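PDB 3G8K: lectin-related NK cell receptor LY49L1 from Mus musculus, which is a natural killer cell receptor of the Ly49 family, its C-type lectin-like domain probably serving in recognition of MHC class I molecules. Local coordinates for residues D61-G66 with I118-K123. The protein carries 1 engineered substitution. Residues are numbered along the deposited sequence; the frame is centred on the assembly and turned at random.
Sequences DSYWIG and ICICGK. Engineered in segment 61-66: Tyr63 (natural residue Cys).
Tyr63 carries its CG anti to its own carbonyl carbon (chi1 -57°), and Ile118 sends CG2 anti to its backbone N; with these two turns the two side chains leave their strands on the same face of the sheet and run alongside each other. The methyl meets the ring at its edge, near the ring plane, with Tyr63 CD1 3.5 Å from Ile118 CG2. Tyr63 is an engineered residue, a cysteine in the natural sequence; its OH is hydrogen-bonded to Pro59 O, which ties down the far end of the ring. Further along, CG2 of Ile120 packs against Tyr63 CB at 3.8 Å and against Ile65 CG2 at 3.7 Å.

The backbones pair in parallel, Tyr63 with Ile118 and Trp64 with Cys119, in the interior of the C-type lectin-like domain. Strand 62-70, which also pairs antiparallel with strand 100-104, here joins strand 118-124, itself paired antiparallel with strand 17-21, near the start of the chain. The segment axes lie 50° apart, consistent with a parallel pairing of only two residue pairs. Trp64 N gives the firm bond, 2.8 Å to Ile118 O, a carbonyl that also receives a CA-H contact from Tyr63. The bonds to either side of it, Ile118 N to Ser62 O and Ile120 N to Trp64 O, are both weak at 3.5 Å, though the latter is nearly straight (172°). At the Asp61 end, which is exposed, a water donates to Ser62 O and, weakly, to Asp61 OD1, while weakly accepting from Ile118 N.

The face opposite Tyr63 and Ile118 carries Trp64, edge-to-face with both Trp28 and Phe117, and Cys119, whose SG forms a disulfide with Cys31.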
loop_
_atom_site.group_PDB
_atom_site.type_symbol
_atom_site.label_atom_id
_atom_site.label_comp_id
_atom_site.label_asym_id
_atom_site.label_seq_id
_atom_site.Cartn_x
_atom_site.Cartn_y
_atom_site.Cartn_z
ATOM N N ASP A 61 6.460 -8.171 -7.954
ATOM C CA ASP A 61 7.041 -7.820 -9.234
ATOM C C ASP A 61 8.411 -7.358 -8.898
ATOM O O ASP A 61 8.847 -7.489 -7.721
ATOM C CB ASP A 61 6.214 -6.766 -10.049
ATOM C CG ASP A 61 6.355 -6.947 -11.547
ATOM O OD1 ASP A 61 7.314 -7.659 -11.934
ATOM O OD2 ASP A 61 5.523 -6.433 -12.363
ATOM N N SER A 62 9.107 -6.883 -9.933
ATOM C CA SER A 62 10.478 -6.373 -9.850
ATOM C C SER A 62 10.498 -4.898 -10.254
ATOM O O SER A 62 9.874 -4.502 -11.229
ATOM C CB SER A 62 11.371 -7.204 -10.706
ATOM O OG SER A 62 11.714 -8.323 -9.932
ATOM N N TYR A 63 11.146 -4.090 -9.421
ATOM C CA TYR A 63 11.077 -2.632 -9.455
ATOM C C TYR A 63 12.442 -2.036 -9.508
ATOM O O TYR A 63 13.314 -2.340 -8.636
ATOM C CB TYR A 63 10.362 -2.058 -8.183
ATOM C CG TYR A 63 8.981 -2.618 -7.997
ATOM C CD1 TYR A 63 7.884 -1.991 -8.575
ATOM C CD2 TYR A 63 8.755 -3.786 -7.262
ATOM C CE1 TYR A 63 6.598 -2.498 -8.445
ATOM C CE2 TYR A 63 7.464 -4.311 -7.128
ATOM C CZ TYR A 63 6.385 -3.641 -7.723
ATOM O OH TYR A 63 5.087 -4.129 -7.588
ATOM N N TRP A 64 12.650 -1.120 -10.428
ATOM C CA TRP A 64 13.936 -0.339 -10.364
ATOM C C TRP A 64 13.955 0.589 -9.197
ATOM O O TRP A 64 12.943 1.158 -8.874
ATOM C CB TRP A 64 14.102 0.515 -11.624
ATOM C CG TRP A 64 14.562 -0.171 -12.912
ATOM C CD1 TRP A 64 13.908 -0.023 -14.211
ATOM C CD2 TRP A 64 15.644 -1.113 -13.145
ATOM N NE1 TRP A 64 14.553 -0.809 -15.110
ATOM C CE2 TRP A 64 15.627 -1.441 -14.540
ATOM C CE3 TRP A 64 16.640 -1.677 -12.356
ATOM C CZ2 TRP A 64 16.562 -2.290 -15.102
ATOM C CZ3 TRP A 64 17.541 -2.522 -12.922
ATOM C CH2 TRP A 64 17.544 -2.806 -14.254
ATOM N N ILE A 65 15.117 0.749 -8.539
ATOM C CA ILE A 65 15.239 1.637 -7.405
ATOM C C ILE A 65 16.515 2.420 -7.689
ATOM O O ILE A 65 17.255 2.105 -8.642
ATOM C CB ILE A 65 15.294 0.875 -5.967
ATOM C CG1 ILE A 65 16.594 0.055 -5.841
ATOM C CG2 ILE A 65 13.896 0.151 -5.673
ATOM C CD1 ILE A 65 16.663 -0.877 -4.760
ATOM N N GLY A 66 16.724 3.491 -6.965
ATOM C CA GLY A 66 17.758 4.470 -7.362
ATOM C C GLY A 66 19.157 4.132 -6.846
ATOM O O GLY A 66 19.795 4.945 -6.207
ATOM N N ILE A 118 9.187 -1.981 -13.544
ATOM C CA ILE A 118 8.344 -0.949 -12.911
ATOM C C ILE A 118 9.251 0.029 -12.158
ATOM O O ILE A 118 10.087 -0.396 -11.420
ATOM C CB ILE A 118 7.265 -1.538 -11.995
ATOM C CG1 ILE A 118 6.282 -2.467 -12.775
ATOM C CG2 ILE A 118 6.391 -0.398 -11.309
ATOM C CD1 ILE A 118 5.646 -1.760 -13.971
ATOM N N CYS A 119 9.064 1.327 -12.357
ATOM C CA CYS A 119 9.715 2.361 -11.497
ATOM C C CYS A 119 8.984 2.550 -10.177
ATOM O O CYS A 119 7.773 2.760 -10.125
ATOM C CB CYS A 119 9.864 3.735 -12.224
ATOM S SG CYS A 119 10.017 3.659 -14.039
ATOM N N ILE A 120 9.721 2.434 -9.071
ATOM C CA ILE A 120 9.162 2.934 -7.843
ATOM C C ILE A 120 9.945 4.212 -7.491
ATOM O O ILE A 120 11.211 4.185 -7.343
ATOM C CB ILE A 120 9.098 1.905 -6.717
ATOM C CG1 ILE A 120 8.533 2.520 -5.448
ATOM C CG2 ILE A 120 10.485 1.301 -6.404
ATOM C CD1 ILE A 120 8.416 1.461 -4.327
ATOM N N CYS A 121 9.180 5.319 -7.469
ATOM C CA CYS A 121 9.637 6.664 -7.090
ATOM C C CYS A 121 9.340 6.979 -5.619
ATOM O O CYS A 121 8.262 6.765 -5.162
ATOM C CB CYS A 121 8.908 7.684 -7.913
ATOM S SG CYS A 121 8.979 7.357 -9.705
ATOM N N GLY A 122 10.285 7.465 -4.843
ATOM C CA GLY A 122 9.896 7.918 -3.504
ATOM C C GLY A 122 9.914 9.440 -3.371
ATOM O O GLY A 122 10.615 10.137 -4.112
ATOM N N LYS A 123 9.142 9.941 -2.422
ATOM C CA LYS A 123 9.094 11.336 -1.988
ATOM C C LYS A 123 8.723 11.385 -0.497
ATOM O O LYS A 123 7.706 10.875 -0.086
ATOM C CB LYS A 123 8.122 12.193 -2.809
ATOM C CG LYS A 123 8.277 13.757 -2.578
ATOM C CD LYS A 123 7.177 14.505 -3.356
ATOM C CE LYS A 123 7.169 16.010 -3.160
ATOM N NZ LYS A 123 5.847 16.539 -3.685
HETATM O O HOH W 1 8.613 -5.217 -13.953
#